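Local atomic coordinates of periplasmic beta-glucosidase (Pseudomonas aeruginosa, PDB entry 6R5T), a protein that probably hydrolyses terminal, non-reducing beta-D-glucosyl residues of beta-glucosides, releasing beta-D-glucose, as a periplasmic member of glycoside hydrolase family 3. Residues A[86-91]-A[108-113]; A[98-103]-A[149-154]; A[144-149]-A[204-209]. The protein carries 1 engineered substitution. All blocks are in the same frame, centred on the assembly; numbering follows the deposited sequence.

Interaction 1 of 3, residues A[86-91]-A[108-113]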
# COMPACT_ATOMS: atom_id res chain seq x y z
N THR A 86 -12.10 26.98 22.17
CA THR A 86 -10.89 26.53 22.88
C THR A 86 -10.43 25.26 22.15
O THR A 86 -11.13 24.25 22.21
CB THR A 86 -11.10 26.25 24.36
OG1 THR A 86 -11.71 27.38 24.98
CG2 THR A 86 -9.81 25.93 25.02
N ILE A 87 -9.31 25.36 21.46
CA ILE A 87 -8.84 24.22 20.64
C ILE A 87 -7.91 23.34 21.47
O ILE A 87 -6.91 23.79 22.02
CB ILE A 87 -8.22 24.73 19.35
CG1 ILE A 87 -9.16 25.68 18.60
CG2 ILE A 87 -7.81 23.54 18.50
CD1 ILE A 87 -10.61 25.18 18.47
N PHE A 88 -8.25 22.07 21.54
CA PHE A 88 -7.45 21.03 22.16
C PHE A 88 -6.45 20.53 21.13
O PHE A 88 -6.49 20.86 19.96
CB PHE A 88 -8.37 19.93 22.67
CG PHE A 88 -9.27 20.39 23.79
CD1 PHE A 88 -8.85 20.38 25.11
CD2 PHE A 88 -10.53 20.89 23.51
CE1 PHE A 88 -9.66 20.88 26.12
CE2 PHE A 88 -11.34 21.40 24.52
CZ PHE A 88 -10.90 21.39 25.83
N PRO A 89 -5.52 19.67 21.55
CA PRO A 89 -4.68 19.00 20.54
C PRO A 89 -5.53 18.30 19.49
O PRO A 89 -6.65 17.88 19.76
CB PRO A 89 -3.91 17.94 21.35
CG PRO A 89 -3.86 18.54 22.75
CD PRO A 89 -5.18 19.26 22.90
N ILE A 90 -4.93 18.14 18.32
CA ILE A 90 -5.49 17.23 17.30
C ILE A 90 -5.75 15.89 17.89
O ILE A 90 -5.10 15.45 18.86
CB ILE A 90 -4.61 17.22 16.04
CG1 ILE A 90 -3.16 16.81 16.36
CG2 ILE A 90 -4.65 18.53 15.33
CD1 ILE A 90 -2.39 16.30 15.17
N SER A 91 -6.70 15.15 17.30
CA SER A 91 -7.09 13.82 17.81
C SER A 91 -5.89 12.89 17.96
O SER A 91 -5.86 12.12 18.90
CB SER A 91 -8.17 13.20 16.94
OG SER A 91 -9.33 13.99 17.03
N ARG A 108 -16.35 16.99 25.93
CA ARG A 108 -17.39 17.65 26.79
C ARG A 108 -17.27 19.16 26.64
O ARG A 108 -18.30 19.84 26.42
CB ARG A 108 -17.25 17.24 28.25
CG ARG A 108 -18.29 17.90 29.16
CD ARG A 108 -19.58 17.08 29.28
NE ARG A 108 -20.39 16.91 28.08
CZ ARG A 108 -21.21 17.81 27.52
NH1 ARG A 108 -21.39 19.03 28.05
NH2 ARG A 108 -21.90 17.47 26.44
N ILE A 109 -16.08 19.70 26.80
CA ILE A 109 -15.87 21.15 26.68
C ILE A 109 -16.20 21.58 25.26
O ILE A 109 -16.78 22.68 25.05
CB ILE A 109 -14.44 21.52 27.08
CG1 ILE A 109 -14.21 21.24 28.56
CG2 ILE A 109 -14.10 22.93 26.67
CD1 ILE A 109 -14.94 22.15 29.49
N SER A 110 -15.80 20.80 24.26
CA SER A 110 -16.13 21.16 22.86
C SER A 110 -17.66 21.29 22.71
O SER A 110 -18.15 22.19 22.08
CB SER A 110 -15.64 20.08 21.89
OG SER A 110 -14.22 19.99 21.88
N ALA A 111 -18.38 20.33 23.25
CA ALA A 111 -19.86 20.29 23.14
C ALA A 111 -20.46 21.47 23.91
O ALA A 111 -21.37 22.13 23.39
CB ALA A 111 -20.38 19.00 23.68
N LEU A 112 -19.95 21.72 25.09
CA LEU A 112 -20.38 22.88 25.94
C LEU A 112 -20.21 24.15 25.13
O LEU A 112 -21.16 24.97 25.01
CB LEU A 112 -19.51 22.91 27.21
CG LEU A 112 -19.85 23.99 28.24
CD1 LEU A 112 -19.26 23.61 29.60
CD2 LEU A 112 -19.32 25.33 27.79
N GLU A 113 -19.03 24.38 24.54
CA GLU A 113 -18.77 25.61 23.80
C GLU A 113 -19.58 25.70 22.49
O GLU A 113 -20.04 26.78 22.12
CB GLU A 113 -17.29 25.78 23.48
CG GLU A 113 -16.42 26.02 24.70
CD GLU A 113 -15.01 26.34 24.33
OE1 GLU A 113 -14.63 26.14 23.10
OE2 GLU A 113 -14.26 26.81 25.21
O HOH W 1 -13.71 23.68 22.72
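Thr86 and Glu113 are joined by two hydrogen bonds that engage both carboxylate oxygens. Thr86 N donates to Glu113 OE1 at 2.8 Å, and the N-H points almost straight at the oxygen, at 178°. Thr86 OG1 donates to Glu113 OE2 at 2.6 Å. Each oxygen is met on its syn lone pair. The backbone N-H and the hydroxyl of Thr86 thus take one carboxylate oxygen each, which fixes the rotation of the carboxylate. With chi1 at -53°, OG1 stands beside the backbone N of Thr86, so the hydroxyl faces the carboxylate that the N-H already holds.

Arg85 N also bonds to Glu113 OE1 and His351 ND1 to Glu113 OE2, while the backbone N of His351 bonds to Thr86 OG1. One water donates to Thr86 O and to Glu113 OE1, each at 2.7 Å, and closes a third link between the segments. This dense set of donors around a buried carboxylate is consistent with a stabilised negative charge.

The apolar part lies next to this polar cluster. CG2 of Ile109 sits in the plane of the Phe88 ring, at its edge, 3.6 Å from Phe88 CZ. The two side chains cross at about a right angle. Ser110 OG approaches Phe88 CD2 obliquely at 4.1 Å, while its hydrogen bond goes to Ser106 O.

The contact ties the loop after strand 75-78 to helix 100-116 within the TIM-barrel-type N-terminal domain. Helix 352-362 packs against the same loop, with Ala355 at Thr86 and Val358 at Phe88 and Pro89.

Interaction 2 of 3, residues A[98-103]-A[149-154]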
# COMPACT_ATOMS: atom_id res chain seq x y z
N TRP A 98 -3.66 8.31 26.10
CA TRP A 98 -4.06 6.96 26.60
C TRP A 98 -4.97 7.09 27.82
O TRP A 98 -4.91 6.24 28.74
CB TRP A 98 -2.83 6.10 26.91
CG TRP A 98 -2.11 5.63 25.69
CD1 TRP A 98 -1.27 6.35 24.90
CD2 TRP A 98 -2.17 4.33 25.12
NE1 TRP A 98 -0.79 5.58 23.87
CE2 TRP A 98 -1.29 4.31 24.01
CE3 TRP A 98 -2.84 3.15 25.46
CZ2 TRP A 98 -1.11 3.19 23.23
CZ3 TRP A 98 -2.61 2.03 24.72
CH2 TRP A 98 -1.78 2.05 23.60
N ASP A 99 -5.86 8.07 27.82
CA ASP A 99 -6.68 8.34 29.03
C ASP A 99 -8.06 8.72 28.54
O ASP A 99 -8.28 9.82 28.11
CB ASP A 99 -6.01 9.41 29.89
CG ASP A 99 -6.78 9.58 31.19
OD1 ASP A 99 -7.91 9.07 31.27
OD2 ASP A 99 -6.21 10.13 32.10
N PRO A 100 -9.01 7.79 28.57
CA PRO A 100 -10.37 8.09 28.16
C PRO A 100 -10.94 9.31 28.90
O PRO A 100 -11.76 10.02 28.33
CB PRO A 100 -11.12 6.80 28.50
CG PRO A 100 -10.08 5.73 28.51
CD PRO A 100 -8.81 6.39 28.98
N GLU A 101 -10.55 9.56 30.15
CA GLU A 101 -11.09 10.76 30.85
C GLU A 101 -10.55 12.06 30.25
O GLU A 101 -11.30 13.07 30.23
CB GLU A 101 -10.81 10.72 32.35
CG GLU A 101 -11.57 9.59 33.01
CD GLU A 101 -11.93 9.80 34.47
OE1 GLU A 101 -11.16 10.50 35.20
OE2 GLU A 101 -12.98 9.27 34.88
N VAL A 102 -9.33 12.08 29.78
CA VAL A 102 -8.79 13.31 29.14
C VAL A 102 -9.54 13.53 27.83
O VAL A 102 -9.93 14.68 27.48
CB VAL A 102 -7.28 13.11 28.91
CG1 VAL A 102 -6.69 14.20 28.05
CG2 VAL A 102 -6.59 13.03 30.24
N VAL A 103 -9.68 12.46 27.06
CA VAL A 103 -10.38 12.57 25.77
C VAL A 103 -11.82 13.02 26.03
O VAL A 103 -12.28 13.96 25.31
CB VAL A 103 -10.30 11.25 24.97
CG1 VAL A 103 -11.10 11.37 23.69
CG2 VAL A 103 -8.85 10.93 24.70
N THR A 149 -8.94 2.91 19.23
CA THR A 149 -9.81 3.82 18.48
C THR A 149 -11.30 3.49 18.78
O THR A 149 -12.11 4.45 18.91
CB THR A 149 -9.52 3.77 16.99
OG1 THR A 149 -8.20 4.30 16.81
CG2 THR A 149 -10.54 4.54 16.17
N SER A 150 -11.63 2.22 18.92
CA SER A 150 -13.03 1.80 19.26
C SER A 150 -13.41 2.37 20.63
O SER A 150 -14.53 2.91 20.80
CB SER A 150 -13.22 0.35 19.18
OG SER A 150 -13.05 -0.07 17.84
N LEU A 151 -12.52 2.24 21.60
CA LEU A 151 -12.80 2.74 22.95
C LEU A 151 -13.01 4.26 22.90
O LEU A 151 -14.02 4.78 23.45
CB LEU A 151 -11.61 2.36 23.84
CG LEU A 151 -11.74 2.66 25.33
CD1 LEU A 151 -10.66 1.87 26.07
CD2 LEU A 151 -11.54 4.10 25.67
N LEU A 152 -12.12 4.99 22.27
CA LEU A 152 -12.18 6.46 22.22
C LEU A 152 -13.39 6.92 21.40
O LEU A 152 -13.95 7.93 21.72
CB LEU A 152 -10.85 7.04 21.74
CG LEU A 152 -9.67 6.72 22.66
CD1 LEU A 152 -8.47 7.50 22.16
CD2 LEU A 152 -9.95 7.15 24.12
N SER A 153 -13.80 6.17 20.37
CA SER A 153 -14.99 6.48 19.57
C SER A 153 -16.21 6.54 20.50
O SER A 153 -16.94 7.53 20.46
CB SER A 153 -15.15 5.44 18.49
OG SER A 153 -16.43 5.53 17.84
N GLY A 154 -16.39 5.52 21.31
CA GLY A 154 -17.53 5.47 22.24
C GLY A 154 -17.42 6.59 23.28
O GLY A 154 -18.42 7.25 23.57
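Pro100 meets Leu151 at the start of helix 100-116, right after the N-cap residue Asp99. Trp98, with positive phi, leaves the preceding helix. Its ring turns to other parts of the protein, where it meets Phe676 edge to face. Asp99 is the N-cap of helix 100-116. Its OD1 accepts from Glu101 N at 2.9 Å, with the N-H coming from above the carboxylate plane. This bond is bent, at 137°.

Pro100 occupies the first turn of the helix and lends its ring to the contact. Its CG touches Leu151 CD2 at 3.6 Å, and its CB lies 3.9 Å from the same methyl. That branch lies obliquely against the CG-CB side of the ring. CG of Leu151 stands anti to the backbone N (chi1 -174°), which sends the end of the side chain toward the proline; CD2 is the methyl that touches.

Val103 follows one turn later. Its CG2 meets CD2 of Leu152 at 4.0 Å, and the two side chains cross at about a right angle. The Leu152 methyl also reaches back to Pro100 CA, at 4.2 Å, so it bridges the first turn of the helix. The link between the segments is apolar.

The contact joins helix 100-116 to helix 146-161, two helices of the TIM-barrel-type domain. Further along helix 146-161, Val155 meets Pro100 and Met156 meets Val103. Phe676 of strand 672-681, in the fibronectin type III-like domain, also touches Leu151.

Interaction 3 of 3, residues A[144-149]-A[204-209]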
# COMPACT_ATOMS: atom_id res chain seq x y z
N GLU A 144 -3.52 3.87 14.81
CA GLU A 144 -3.60 2.66 14.00
C GLU A 144 -4.33 1.53 14.72
O GLU A 144 -4.51 0.50 14.09
CB GLU A 144 -2.20 2.19 13.60
CG GLU A 144 -1.34 1.56 14.70
CD GLU A 144 0.15 1.49 14.34
OE1 GLU A 144 0.66 2.33 13.52
OE2 GLU A 144 0.88 0.64 14.93
N ASP A 145 -4.66 1.69 15.99
CA ASP A 145 -5.18 0.52 16.73
C ASP A 145 -6.70 0.45 16.82
O ASP A 145 -7.34 1.42 17.25
CB ASP A 145 -4.62 0.46 18.14
CG ASP A 145 -5.06 -0.82 18.82
OD1 ASP A 145 -4.72 -1.94 18.32
OD2 ASP A 145 -5.74 -0.67 19.85
N THR A 146 -7.22 -0.72 16.53
CA THR A 146 -8.69 -0.92 16.51
C THR A 146 -9.25 -0.83 17.93
O THR A 146 -10.29 -0.22 18.13
CB THR A 146 -9.01 -2.25 15.85
OG1 THR A 146 -8.44 -2.27 14.55
CG2 THR A 146 -10.49 -2.48 15.82
N TYR A 147 -8.62 -1.49 18.90
CA TYR A 147 -9.07 -1.47 20.30
C TYR A 147 -9.15 -0.04 20.83
O TYR A 147 -10.20 0.41 21.39
CB TYR A 147 -8.25 -2.43 21.15
CG TYR A 147 -8.65 -2.51 22.59
CD1 TYR A 147 -8.14 -1.64 23.51
CD2 TYR A 147 -9.53 -3.48 23.00
CE1 TYR A 147 -8.56 -1.67 24.84
CE2 TYR A 147 -9.92 -3.56 24.32
CZ TYR A 147 -9.45 -2.66 25.24
OH TYR A 147 -9.88 -2.92 26.52
N LEU A 148 -8.05 0.69 20.74
CA LEU A 148 -7.97 2.01 21.33
C LEU A 148 -8.95 2.93 20.57
O LEU A 148 -9.67 3.70 21.24
CB LEU A 148 -6.54 2.52 21.23
CG LEU A 148 -6.34 3.92 21.78
CD1 LEU A 148 -6.76 3.99 23.26
CD2 LEU A 148 -4.89 4.31 21.64
N THR A 149 -8.94 2.91 19.23
CA THR A 149 -9.81 3.82 18.48
C THR A 149 -11.30 3.49 18.78
O THR A 149 -12.11 4.45 18.91
CB THR A 149 -9.52 3.77 16.99
OG1 THR A 149 -8.20 4.30 16.81
CG2 THR A 149 -10.54 4.54 16.17
N TYR A 204 -11.27 -2.63 10.78
CA TYR A 204 -11.62 -1.27 10.29
C TYR A 204 -13.03 -0.87 10.69
O TYR A 204 -13.21 0.31 10.98
CB TYR A 204 -11.45 -1.20 8.77
CG TYR A 204 -10.04 -0.95 8.34
CD1 TYR A 204 -9.10 -1.97 8.21
CD2 TYR A 204 -9.59 0.34 8.11
CE1 TYR A 204 -7.81 -1.70 7.82
CE2 TYR A 204 -8.31 0.63 7.71
CZ TYR A 204 -7.39 -0.41 7.60
OH TYR A 204 -6.11 -0.10 7.24
N LEU A 205 -13.98 -1.80 10.76
CA LEU A 205 -15.38 -1.43 11.08
C LEU A 205 -15.65 -1.24 12.57
O LEU A 205 -16.55 -0.48 12.89
CB LEU A 205 -16.33 -2.46 10.49
CG LEU A 205 -16.46 -2.44 8.98
CD1 LEU A 205 -17.25 -3.67 8.51
CD2 LEU A 205 -17.12 -1.16 8.51
N PRO A 206 -14.98 -1.91 13.54
CA PRO A 206 -15.36 -1.80 14.94
C PRO A 206 -15.49 -0.39 15.52
O PRO A 206 -16.40 -0.17 16.34
CB PRO A 206 -14.34 -2.65 15.70
CG PRO A 206 -13.99 -3.71 14.69
CD PRO A 206 -13.96 -2.98 13.36
N PRO A 207 -14.66 0.62 15.14
CA PRO A 207 -14.87 1.96 15.71
C PRO A 207 -16.21 2.61 15.35
O PRO A 207 -16.79 3.29 16.19
CB PRO A 207 -13.71 2.78 15.17
CG PRO A 207 -12.66 1.70 14.90
CD PRO A 207 -13.43 0.52 14.35
N TYR A 208 -16.69 2.33 14.15
CA TYR A 208 -18.01 2.89 13.75
C TYR A 208 -19.10 2.19 14.54
O TYR A 208 -20.01 2.87 15.03
CB TYR A 208 -18.27 2.78 12.26
CG TYR A 208 -17.15 3.27 11.39
CD1 TYR A 208 -16.89 4.60 11.17
CD2 TYR A 208 -16.40 2.35 10.71
CE1 TYR A 208 -15.82 5.01 10.40
CE2 TYR A 208 -15.35 2.73 9.90
CZ TYR A 208 -15.04 4.07 9.73
OH TYR A 208 -14.01 4.44 8.90
N LYS A 209 -18.99 0.87 14.70
CA LYS A 209 -19.96 0.13 15.52
C LYS A 209 -19.93 0.62 16.97
O LYS A 209 -21.00 0.69 17.62
CB LYS A 209 -19.72 -1.37 15.42
CG LYS A 209 -20.78 -2.19 16.12
CD LYS A 209 -20.61 -3.64 15.89
CE LYS A 209 -21.84 -4.40 16.34
NZ LYS A 209 -22.04 -4.28 17.80
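Thr146 and Pro206 meet in the TIM-barrel-type N-terminal domain, where helix 146-161 packs on helix 206-213. From CB, the Thr146 side chain splits in two. CG2 is anti to the backbone N and points to the ring of Pro206, where it lies 3.9 Å from both Pro206 CB and Pro206 CG. OG1, beside the backbone N (chi1 -57°), hydrogen bonds to Asp203 O, just before the second segment. One threonine therefore serves both purposes: its methyl packs on a proline and its hydroxyl holds the chain leading into that proline.

Thr149 repeats the methyl contact one turn on. Its CG2 is 3.8 Å from Pro207 CB and equally close to Pro207 CG. The two threonines present their methyls to consecutive proline rings, and each pair of side chains crosses at a slant. Pro207 gives the larger share of the surface that the second segment buries here.

Around this patch, Ser150 also touches both prolines, and Ser153 OG bonds to Pro207 O. Tyr147 packs on Leu673 and Phe676 of strand 672-681.

The first turn of helix 146-161 is fixed by an N-cap. Asp145 OD2 accepts from Leu148 N at 2.8 Å. The N-H comes on the anti side of OD2, 30° out of the carboxylate plane, while Asp145 OD1 bonds to Tyr578 OH.

Overall arrangement
From the N terminus, segment 86-91 comes first and is closed by interaction 1 onto helix 100-116, only 17 residues on. Segment 98-103 lies inside that loop, but its partner 149-154 lies beyond it, so interactions 1 and 2 cross. Both use helix 100-116, yet they do not touch. Interaction 3 opens at 144-149, before interaction 2 has closed, and ends at 204-209. Interactions 2 and 3 therefore cross as well; they share Thr149 and helix 146-161 and touch each other. Interactions 1 and 3 follow in series. Helices 100-116, 146-161 and 206-213 are thus tied in succession within the N-terminal domain, with the loop after strand 75-78 at one end.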